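Local coordinates for holo-[acyl-carrier-protein] synthase (Helicobacter pylori, PDB 5XUK) that belongs to the 4'-phosphopantetheinyl transferase superfamily and holds coenzyme A in pockets between the subunits of a three-chain assembly, at residues E51-A56 / A110-S115; P80-S85 / Q95-S100; P30-L35 / I70-S75. All coordinates share one frame; numbering follows the deposited sequence.

Interaction 1: E51-A56 / A110-S115; sequences EACSKA and AVVVVS. With COA (coenzyme A), chain B.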
loop_
_atom_site.group_PDB
_atom_site.type_symbol
_atom_site.label_atom_id
_atom_site.label_comp_id
_atom_site.label_asym_id
_atom_site.label_seq_id
_atom_site.Cartn_x
_atom_site.Cartn_y
_atom_site.Cartn_z
ATOM N N GLU A 51 10.747 5.744 -5.383
ATOM C CA GLU A 51 10.755 4.336 -5.760
ATOM C C GLU A 51 9.382 3.870 -6.249
ATOM O O GLU A 51 9.283 3.271 -7.310
ATOM C CB GLU A 51 11.213 3.487 -4.594
ATOM C CG GLU A 51 12.663 3.696 -4.201
ATOM C CD GLU A 51 13.650 3.185 -5.243
ATOM O OE1 GLU A 51 14.823 2.951 -4.875
ATOM O OE2 GLU A 51 13.259 3.007 -6.416
ATOM N N ALA A 52 8.322 4.214 -5.511
ATOM C CA ALA A 52 6.967 3.746 -5.818
ATOM C C ALA A 52 6.494 4.281 -7.153
ATOM O O ALA A 52 5.738 3.616 -7.877
ATOM C CB ALA A 52 6.003 4.168 -4.714
ATOM N N CYS A 53 6.899 5.515 -7.448
ATOM C CA CYS A 53 6.608 6.156 -8.728
ATOM C C CYS A 53 7.295 5.447 -9.898
ATOM O O CYS A 53 6.726 5.360 -10.994
ATOM C CB CYS A 53 7.091 7.606 -8.723
ATOM S SG CYS A 53 6.469 8.533 -10.142
ATOM N N SER A 54 8.529 4.996 -9.670
ATOM C CA SER A 54 9.301 4.344 -10.719
ATOM C C SER A 54 8.725 2.959 -10.999
ATOM O O SER A 54 8.688 2.539 -12.147
ATOM C CB SER A 54 10.784 4.274 -10.375
ATOM O OG SER A 54 11.090 3.492 -9.217
ATOM N N LYS A 55 8.237 2.285 -9.955
ATOM C CA LYS A 55 7.568 0.988 -10.108
ATOM C C LYS A 55 6.202 1.122 -10.767
ATOM O O LYS A 55 5.775 0.232 -11.495
ATOM C CB LYS A 55 7.381 0.303 -8.763
ATOM C CG LYS A 55 8.650 -0.115 -8.055
ATOM C CD LYS A 55 8.275 -0.952 -6.851
ATOM C CE LYS A 55 9.483 -1.312 -6.035
ATOM N NZ LYS A 55 9.036 -1.972 -4.797
ATOM N N ALA A 56 5.510 2.226 -10.498
ATOM C CA ALA A 56 4.177 2.446 -11.051
ATOM C C ALA A 56 4.240 2.647 -12.562
ATOM O O ALA A 56 3.312 2.265 -13.268
ATOM C CB ALA A 56 3.504 3.637 -10.375
ATOM N N ALA A 110 4.986 4.179 0.670
ATOM C CA ALA A 110 4.401 5.086 -0.289
ATOM C C ALA A 110 3.795 4.268 -1.393
ATOM O O ALA A 110 4.248 3.165 -1.677
ATOM C CB ALA A 110 5.492 6.006 -0.873
ATOM N N VAL A 111 2.842 4.871 -2.076
ATOM C CA VAL A 111 2.140 4.249 -3.185
ATOM C C VAL A 111 1.808 5.339 -4.185
ATOM O O VAL A 111 1.576 6.488 -3.811
ATOM C CB VAL A 111 0.816 3.581 -2.716
ATOM C CG1 VAL A 111 -0.217 4.640 -2.310
ATOM C CG2 VAL A 111 0.295 2.652 -3.799
ATOM N N VAL A 112 1.831 4.980 -5.459
ATOM C CA VAL A 112 1.547 5.913 -6.543
ATOM C C VAL A 112 0.666 5.214 -7.540
ATOM O O VAL A 112 0.916 4.050 -7.876
ATOM C CB VAL A 112 2.848 6.371 -7.246
ATOM C CG1 VAL A 112 2.543 7.179 -8.504
ATOM C CG2 VAL A 112 3.712 7.167 -6.280
ATOM N N VAL A 113 -0.366 5.918 -7.985
ATOM C CA VAL A 113 -1.204 5.486 -9.097
ATOM C C VAL A 113 -1.043 6.436 -10.290
ATOM O O VAL A 113 -1.247 7.652 -10.170
ATOM C CB VAL A 113 -2.681 5.435 -8.693
ATOM C CG1 VAL A 113 -3.540 5.124 -9.906
ATOM C CG2 VAL A 113 -2.895 4.378 -7.623
ATOM N N VAL A 114 -0.680 5.866 -11.437
ATOM C CA VAL A 114 -0.480 6.622 -12.680
ATOM C C VAL A 114 -1.600 6.361 -13.699
ATOM O O VAL A 114 -2.029 5.217 -13.894
ATOM C CB VAL A 114 0.888 6.308 -13.326
ATOM C CG1 VAL A 114 1.130 4.812 -13.406
ATOM C CG2 VAL A 114 0.971 6.913 -14.713
ATOM N N SER A 115 -2.062 7.442 -14.334
ATOM C CA SER A 115 -3.036 7.389 -15.429
ATOM C C SER A 115 -2.360 7.726 -16.754
ATOM O O SER A 115 -2.343 6.911 -17.679
ATOM C CB SER A 115 -4.157 8.386 -15.174
ATOM O OG SER A 115 -4.681 8.223 -13.872
HETATM N N1A COA B . 8.742 -1.994 -12.418
HETATM C C2A COA B . 7.914 -2.338 -11.409
HETATM N N3A COA B . 8.313 -3.083 -10.362
HETATM C C4A COA B . 9.575 -3.537 -10.290
HETATM C C5A COA B . 10.528 -3.202 -11.356
HETATM C C6A COA B . 10.031 -2.371 -12.467
HETATM N N6A COA B . 10.840 -2.005 -13.496
HETATM N N7A COA B . 11.693 -3.783 -11.026
HETATM C C8A COA B . 11.528 -4.430 -9.840
HETATM N N9A COA B . 10.244 -4.283 -9.417
HETATM C C1B COA B . 9.664 -4.864 -8.201
HETATM C C2B COA B . 9.895 -6.379 -8.198
HETATM O O2B COA B . 8.687 -7.109 -7.980
HETATM C C3B COA B . 10.840 -6.635 -7.049
HETATM O O3B COA B . 10.532 -7.798 -6.288
HETATM P P3B COA B . 10.920 -9.297 -6.786
HETATM O O7A COA B . 12.213 -9.120 -7.556
HETATM O O8A COA B . 11.145 -10.067 -5.511
HETATM O O9A COA B . 9.697 -9.680 -7.601
HETATM C C4B COA B . 10.638 -5.404 -6.200
HETATM O O4B COA B . 10.335 -4.320 -7.074
HETATM C C5B COA B . 11.845 -5.093 -5.348
HETATM O O5B COA B . 11.269 -4.690 -4.126
HETATM P P1A COA B . 11.900 -3.555 -3.229
HETATM O O1A COA B . 12.956 -4.313 -2.451
HETATM O O2A COA B . 10.844 -2.745 -2.518
HETATM O O3A COA B . 12.464 -2.585 -4.351
HETATM P P2A COA B . 13.644 -1.560 -4.011
HETATM O O4A COA B . 13.073 -0.353 -3.279
HETATM O O5A COA B . 14.768 -2.357 -3.374
HETATM O O6A COA B . 14.069 -1.164 -5.525
HETATM C CBP COA B . 13.790 -0.577 -7.891
HETATM C CCP COA B . 13.225 -1.326 -6.681
HETATM C CDP COA B . 13.786 -1.476 -9.118
HETATM C CEP COA B . 12.916 0.635 -8.184
HETATM C CAP COA B . 15.242 -0.172 -7.576
HETATM O OAP COA B . 16.110 -1.284 -7.817
HETATM C C9P COA B . 15.751 0.994 -8.366
HETATM O O9P COA B . 15.543 1.082 -9.566
HETATM N N8P COA B . 16.451 1.889 -7.663
#

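Interaction 2: P80-S85 / Q95-S100; sequences PLITLS and QSLSAS. With COA (coenzyme A), chain C.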
loop_
_atom_site.group_PDB
_atom_site.type_symbol
_atom_site.label_atom_id
_atom_site.label_comp_id
_atom_site.label_asym_id
_atom_site.label_seq_id
_atom_site.Cartn_x
_atom_site.Cartn_y
_atom_site.Cartn_z
ATOM N N PRO A 80 0.908 15.025 -0.256
ATOM C CA PRO A 80 2.022 14.881 -1.209
ATOM C C PRO A 80 1.566 14.941 -2.655
ATOM O O PRO A 80 0.606 14.271 -3.026
ATOM C CB PRO A 80 2.601 13.506 -0.887
ATOM C CG PRO A 80 1.497 12.761 -0.225
ATOM C CD PRO A 80 0.677 13.788 0.514
ATOM N N LEU A 81 2.232 15.775 -3.450
ATOM C CA LEU A 81 1.925 15.924 -4.875
ATOM C C LEU A 81 3.173 15.538 -5.626
ATOM O O LEU A 81 4.289 15.740 -5.143
ATOM C CB LEU A 81 1.534 17.359 -5.229
ATOM C CG LEU A 81 0.319 17.959 -4.510
ATOM C CD1 LEU A 81 0.181 19.436 -4.876
ATOM C CD2 LEU A 81 -0.965 17.199 -4.821
ATOM N N ILE A 82 2.990 14.964 -6.798
ATOM C CA ILE A 82 4.101 14.407 -7.536
ATOM C C ILE A 82 3.939 14.819 -8.986
ATOM O O ILE A 82 2.840 14.742 -9.546
ATOM C CB ILE A 82 4.163 12.876 -7.343
ATOM C CG1 ILE A 82 5.422 12.293 -7.968
ATOM C CG2 ILE A 82 2.932 12.203 -7.921
ATOM C CD1 ILE A 82 5.433 10.780 -7.942
ATOM N N THR A 83 5.026 15.315 -9.570
ATOM C CA THR A 83 5.051 15.671 -10.983
ATOM C C THR A 83 6.356 15.187 -11.605
ATOM O O THR A 83 7.391 15.117 -10.939
ATOM C CB THR A 83 4.921 17.193 -11.184
ATOM O OG1 THR A 83 5.902 17.865 -10.388
ATOM C CG2 THR A 83 3.535 17.686 -10.770
ATOM N N LEU A 84 6.290 14.834 -12.883
ATOM C CA LEU A 84 7.474 14.499 -13.653
ATOM C C LEU A 84 7.826 15.681 -14.528
ATOM O O LEU A 84 7.009 16.585 -14.703
ATOM C CB LEU A 84 7.203 13.291 -14.539
ATOM C CG LEU A 84 6.967 11.970 -13.817
ATOM C CD1 LEU A 84 6.504 10.933 -14.821
ATOM C CD2 LEU A 84 8.232 11.515 -13.114
ATOM N N SER A 85 9.040 15.667 -15.075
ATOM C CA SER A 85 9.421 16.582 -16.155
ATOM C C SER A 85 8.346 16.592 -17.243
ATOM O O SER A 85 7.831 15.539 -17.619
ATOM C CB SER A 85 10.751 16.151 -16.779
ATOM O OG SER A 85 11.719 15.888 -15.779
ATOM N N GLN A 95 -1.354 11.097 -17.813
ATOM C CA GLN A 95 -2.433 12.063 -17.638
ATOM C C GLN A 95 -2.342 12.690 -16.244
ATOM O O GLN A 95 -2.438 13.911 -16.096
ATOM C CB GLN A 95 -3.793 11.381 -17.827
ATOM C CG GLN A 95 -3.999 10.780 -19.214
ATOM C CD GLN A 95 -4.539 9.358 -19.171
ATOM O OE1 GLN A 95 -5.475 9.053 -18.429
ATOM N NE2 GLN A 95 -3.944 8.479 -19.969
ATOM N N SER A 96 -2.144 11.846 -15.232
ATOM C CA SER A 96 -2.119 12.294 -13.838
ATOM C C SER A 96 -1.439 11.270 -12.929
ATOM O O SER A 96 -1.536 10.061 -13.160
ATOM C CB SER A 96 -3.546 12.551 -13.348
ATOM O OG SER A 96 -4.362 11.412 -13.560
ATOM N N LEU A 97 -0.744 11.776 -11.909
ATOM C CA LEU A 97 -0.109 10.961 -10.874
ATOM C C LEU A 97 -0.768 11.244 -9.531
ATOM O O LEU A 97 -0.970 12.398 -9.169
ATOM C CB LEU A 97 1.379 11.277 -10.785
ATOM C CG LEU A 97 2.214 10.841 -11.984
ATOM C CD1 LEU A 97 3.579 11.506 -11.974
ATOM C CD2 LEU A 97 2.354 9.326 -11.994
ATOM N N SER A 98 -1.126 10.187 -8.805
ATOM C CA SER A 98 -1.716 10.320 -7.468
ATOM C C SER A 98 -0.828 9.574 -6.468
ATOM O O SER A 98 -0.440 8.434 -6.722
ATOM C CB SER A 98 -3.139 9.755 -7.468
ATOM O OG SER A 98 -3.764 9.901 -6.204
ATOM N N ALA A 99 -0.497 10.213 -5.349
ATOM C CA ALA A 99 0.490 9.675 -4.412
ATOM C C ALA A 99 0.013 9.705 -2.966
ATOM O O ALA A 99 -0.925 10.431 -2.644
ATOM C CB ALA A 99 1.787 10.457 -4.536
ATOM N N SER A 100 0.648 8.898 -2.103
ATOM C CA SER A 100 0.406 8.968 -0.670
ATOM C C SER A 100 1.560 8.360 0.091
ATOM O O SER A 100 2.187 7.430 -0.380
ATOM C CB SER A 100 -0.902 8.232 -0.316
ATOM O OG SER A 100 -1.218 8.355 1.061
HETATM N N1A COA C . -3.619 14.678 2.461
HETATM C C2A COA C . -2.864 13.630 2.068
HETATM N N3A COA C . -1.754 13.248 2.723
HETATM C C4A COA C . -1.334 13.921 3.807
HETATM C C5A COA C . -2.106 15.074 4.286
HETATM C C6A COA C . -3.321 15.433 3.533
HETATM N N6A COA C . -4.103 16.480 3.904
HETATM N N7A COA C . -1.461 15.545 5.366
HETATM C C8A COA C . -0.369 14.764 5.588
HETATM N N9A COA C . -0.300 13.799 4.633
HETATM C C1B COA C . 0.751 12.784 4.507
HETATM C C2B COA C . 2.121 13.471 4.453
HETATM O O2B COA C . 2.896 13.047 3.332
HETATM C C3B COA C . 2.822 13.057 5.725
HETATM O O3B COA C . 4.205 12.757 5.557
HETATM P P3B COA C . 5.343 13.911 5.444
HETATM O O7A COA C . 4.833 15.036 6.322
HETATM O O8A COA C . 6.577 13.277 6.031
HETATM O O9A COA C . 5.366 14.182 3.950
HETATM C C4B COA C . 2.072 11.804 6.100
HETATM O O4B COA C . 0.725 11.957 5.659
HETATM C C5B COA C . 2.130 11.524 7.582
HETATM O O5B COA C . 2.293 10.125 7.631
HETATM P P1A COA C . 1.635 9.237 8.757
HETATM O O1A COA C . 2.632 9.366 9.890
HETATM O O2A COA C . 1.222 7.882 8.237
HETATM O O3A COA C . 0.271 10.018 8.974
HETATM P P2A COA C . -0.535 9.864 10.349
HETATM O O4A COA C . -1.307 8.552 10.341
HETATM O O5A COA C . 0.437 10.154 11.479
HETATM O O6A COA C . -1.543 11.123 10.183
HETATM C CBP COA C . -3.073 12.689 9.073
HETATM C CCP COA C . -1.871 11.751 8.929
HETATM C CDP COA C . -2.779 14.029 8.417
HETATM C CEP COA C . -4.279 12.070 8.379
HETATM C CAP COA C . -3.332 12.916 10.574
HETATM O OAP COA C . -2.443 13.926 11.064
HETATM C C9P COA C . -4.733 13.327 10.912
HETATM O O9P COA C . -5.317 14.174 10.253
HETATM N N8P COA C . -5.257 12.721 11.979
HETATM O O HOH W 1 -1.020 13.228 -5.011
#

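Interaction 3: P30-L35 / I70-S75; sequences PSEIVL and IKISKS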
loop_
_atom_site.group_PDB
_atom_site.type_symbol
_atom_site.label_atom_id
_atom_site.label_comp_id
_atom_site.label_asym_id
_atom_site.label_seq_id
_atom_site.Cartn_x
_atom_site.Cartn_y
_atom_site.Cartn_z
ATOM N N PRO A 30 16.816 20.482 -3.823
ATOM C CA PRO A 30 16.825 21.439 -2.701
ATOM C C PRO A 30 15.463 21.744 -2.079
ATOM O O PRO A 30 15.358 21.761 -0.861
ATOM C CB PRO A 30 17.419 22.703 -3.339
ATOM C CG PRO A 30 18.412 22.151 -4.304
ATOM C CD PRO A 30 17.712 20.945 -4.909
ATOM N N SER A 31 14.447 21.970 -2.903
ATOM C CA SER A 31 13.126 22.267 -2.421
ATOM C C SER A 31 12.541 21.056 -1.679
ATOM O O SER A 31 11.878 21.229 -0.656
ATOM C CB SER A 31 12.210 22.710 -3.575
ATOM O OG SER A 31 12.024 21.687 -4.535
ATOM N N GLU A 32 12.831 19.845 -2.165
ATOM C CA GLU A 32 12.380 18.611 -1.508
ATOM C C GLU A 32 13.135 18.409 -0.211
ATOM O O GLU A 32 12.586 17.880 0.775
ATOM C CB GLU A 32 12.534 17.415 -2.440
ATOM C CG GLU A 32 11.603 17.534 -3.630
ATOM C CD GLU A 32 11.932 16.577 -4.763
ATOM O OE1 GLU A 32 12.923 15.857 -4.657
ATOM O OE2 GLU A 32 11.189 16.551 -5.770
ATOM N N ILE A 33 14.384 18.854 -0.196
ATOM C CA ILE A 33 15.176 18.863 1.052
ATOM C C ILE A 33 14.565 19.848 2.073
ATOM O O ILE A 33 14.626 19.624 3.283
ATOM C CB ILE A 33 16.660 19.222 0.784
ATOM C CG1 ILE A 33 17.322 18.104 -0.049
ATOM C CG2 ILE A 33 17.424 19.387 2.077
ATOM C CD1 ILE A 33 18.802 18.306 -0.337
ATOM N N VAL A 34 13.964 20.930 1.591
ATOM C CA VAL A 34 13.360 21.869 2.511
ATOM C C VAL A 34 12.150 21.173 3.140
ATOM O O VAL A 34 12.042 21.128 4.355
ATOM C CB VAL A 34 13.021 23.210 1.836
ATOM C CG1 VAL A 34 12.164 24.077 2.753
ATOM C CG2 VAL A 34 14.313 23.935 1.473
ATOM N N LEU A 35 11.317 20.551 2.310
ATOM C CA LEU A 35 10.132 19.805 2.783
ATOM C C LEU A 35 10.374 18.772 3.896
ATOM O O LEU A 35 9.552 18.663 4.799
ATOM C CB LEU A 35 9.422 19.143 1.605
ATOM C CG LEU A 35 8.868 20.155 0.601
ATOM C CD1 LEU A 35 8.188 19.435 -0.565
ATOM C CD2 LEU A 35 7.933 21.158 1.295
ATOM N N ILE A 70 11.714 13.090 -10.763
ATOM C CA ILE A 70 10.460 13.031 -10.027
ATOM C C ILE A 70 10.463 14.169 -9.017
ATOM O O ILE A 70 11.311 14.196 -8.098
ATOM C CB ILE A 70 10.287 11.690 -9.292
ATOM C CG1 ILE A 70 10.412 10.504 -10.261
ATOM C CG2 ILE A 70 8.937 11.634 -8.605
ATOM C CD1 ILE A 70 10.991 9.271 -9.600
ATOM N N LYS A 71 9.542 15.110 -9.198
ATOM C CA LYS A 71 9.423 16.238 -8.276
ATOM C C LYS A 71 8.273 16.004 -7.306
ATOM O O LYS A 71 7.135 15.882 -7.736
ATOM C CB LYS A 71 9.191 17.542 -9.037
ATOM C CG LYS A 71 8.973 18.765 -8.141
ATOM C CD LYS A 71 8.742 20.031 -8.972
ATOM C CE LYS A 71 7.617 20.915 -8.436
ATOM N NZ LYS A 71 6.910 21.610 -9.556
ATOM N N ILE A 72 8.580 15.941 -6.009
ATOM C CA ILE A 72 7.560 15.924 -4.961
ATOM C C ILE A 72 7.368 17.344 -4.396
ATOM O O ILE A 72 8.345 18.032 -4.119
ATOM C CB ILE A 72 7.954 15.014 -3.775
ATOM C CG1 ILE A 72 8.279 13.584 -4.242
ATOM C CG2 ILE A 72 6.826 14.986 -2.736
ATOM C CD1 ILE A 72 9.191 12.858 -3.274
ATOM N N SER A 73 6.113 17.758 -4.229
ATOM C CA SER A 73 5.746 18.986 -3.523
ATOM C C SER A 73 4.540 18.716 -2.623
ATOM O O SER A 73 3.975 17.618 -2.641
ATOM C CB SER A 73 5.413 20.105 -4.512
ATOM O OG SER A 73 4.369 19.730 -5.400
ATOM N N LYS A 74 4.154 19.725 -1.841
ATOM C CA LYS A 74 3.078 19.602 -0.866
ATOM C C LYS A 74 1.942 20.579 -1.138
ATOM O O LYS A 74 2.177 21.728 -1.503
ATOM C CB LYS A 74 3.602 19.874 0.541
ATOM C CG LYS A 74 4.590 18.862 1.101
ATOM C CD LYS A 74 4.078 17.422 1.039
ATOM C CE LYS A 74 4.515 16.599 2.239
ATOM N NZ LYS A 74 5.657 17.203 2.985
ATOM N N SER A 75 0.711 20.115 -0.932
ATOM C CA SER A 75 -0.467 20.962 -0.995
ATOM C C SER A 75 -0.471 21.878 0.233
ATOM O O SER A 75 0.324 21.684 1.163
ATOM C CB SER A 75 -1.739 20.101 -1.027
ATOM O OG SER A 75 -2.090 19.653 0.278
#

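Interaction 1: E51-A56 / A110-S115
Ala-52 and Ala-56 sit at the heart of a helix-on-sheet contact: the last turns of helix 40-56 lie on strand 107-114, the middle strand of a three-stranded antiparallel sheet. Small residues let the axes come within 6.9 Å, with the chains running the same way at 35°. At one end Ala-52 CB drops onto the backbone, 3.6 Å from Ala-110 O, and its methyl also faces Ala-110 CB. Val-112 packs against the helix with both methyls. With CG1 anti to the backbone N (chi1 172°), the two diverge: CG2 lies against the helix backbone, 3.8 Å from Cys-53 N, and CG1 lies 4.1 Å from Ala-56 CB. Further along, Val-114 CG1 presses on the helix backbone, 3.4 Å from Ala-56 O.

The other face of the same helix meets coenzyme A. Lys-55, extended beyond CG, runs alongside the adenine and ribose and ends with NZ 3.0 Å from O2A of the ligand; NZ is also gripped by Asp-5, Ile-4 O and Ile-101 O of the second subunit. Glu-51 bends at chi2 and receives a weak bond of 3.4 Å from N8P of the ligand to its OE1. Ser-54 OG turns back to donate to Glu-51 O at 2.6 Å, so that carbonyl takes this hydroxyl as well as Lys-55 N.

The chemistry is therefore divided between two faces. Toward the sheet there is buried packing of methyls on one another and on the backbone, without any hydrogen bond between the segments, while Glu-51 and Lys-55 carry their charged ends to coenzyme A, where Lys-55 ties phosphate, strand 2-8 and a neighbouring subunit together.

Interaction 2: P80-S85 / Q95-S100
Ile-82 and Leu-97 meet where two small antiparallel sheets face each other: strand 80-84, half of a two-stranded sheet with 70-74, lies over strand 97-104, an outer strand of the chain's three-stranded sheet. The two directions differ by 142°, and the strands join through side chains rather than through direct backbone pairing.

The apolar part comes first. Ile-82 directs CG2 at the other strand while CG1 stands anti to the backbone N (chi1 -173°) and turns elsewhere. That methyl wedges between two neighbours, very tight against Leu-97 CB at 3.4 Å and easier against Ala-99 CB at 4.0 Å. Leu-84 crosses Leu-97 at about a right angle, its CG resting 3.9 Å from Leu-97 CD1. Within its own sheet Leu-97 touches Val-112 and Val-114, and Cys-53 of helix 40-56 closes over Ile-82.

The polar link is a single water. It donates to Pro-80 O at 2.8 Å and accepts from Ala-99 N at 3.1 Å, so both backbone groups are satisfied across the gap. On the far side of strand 97-104, Ser-98 OG bonds Ile-2 N of the third subunit.

Pro-80 adds the ligand contact: its ring rests by CG on Ser-100 CA, and its CD touches the adenine of coenzyme A, 3.3 Å from N3A.

Interaction 3: P30-L35 / I70-S75
Glu-32 fastens helix 30-36 to strand 70-74, and this is the tight end of the contact. Its side chain stretches from the first turn of the helix to the strand, extended beyond CG, and OE2 accepts the backbone N-H of Ile-72 at 2.7 Å with an angle of 151°. The donor comes from above the carboxylate plane, 42° out of it. On the way the chain lies close along the strand backbone: Glu-32 CG is 3.3 Å from Ile-72 O, and OE2 is 3.1 Å from Lys-71 CA. The oxygen also faces Ile-70 O, another acceptor; Lys-50 NZ pairs with Glu-32 OE1 and bonds Ile-70 O, which probably offsets the closeness of the two acceptors, and a bond from Ser-29 N to OE1 keeps both carboxylate oxygens occupied.

Toward the far end the packing slackens and becomes apolar on the helix side, with Leu-35 CD1 3.8 Å from Ile-72 O and 4.0 Å from Lys-74 CG, Leu-35 and Lys-74 running past each other in opposing senses. Lys-74 bends at chi2 (-53°) and beyond, offering Leu-35 only its CG while NZ goes on to a salt bridge with O9A, on the 3'-phosphate of coenzyme A. Lys-71 lies at the exposed edge, and just its first carbons come near Glu-32.

Strand 70-74 has helix 30-36 and helix 40-56 as neighbours, Ile-72 touching Phe-46, Leu-49 and Lys-50 of the latter and Leu-35 also meeting Phe-46, and it pairs with strand 80-84 through backbone bonds of Lys-71 with Thr-83 and Ser-73 with Leu-81.

How the interactions relate
From the N terminus, helix 30-36 opens interaction 3, which closes on strand 70-74 after helix 40-56 has passed. That helix has meanwhile opened interaction 1, so the two contacts cross; interaction 1 closes only near the C terminus. Interaction 2, between 80-85 and 95-100, follows interaction 3 in series and is nested inside the loop of interaction 1. Neighbouring strands join them: 70-74 pairs with 80-84, and 97-104 with 107-114. Helix 40-56 also packs on the two-stranded sheet. Together the contacts tie both sheets and two helices into one body, with interactions 1 and 3 on opposite sides of its centre.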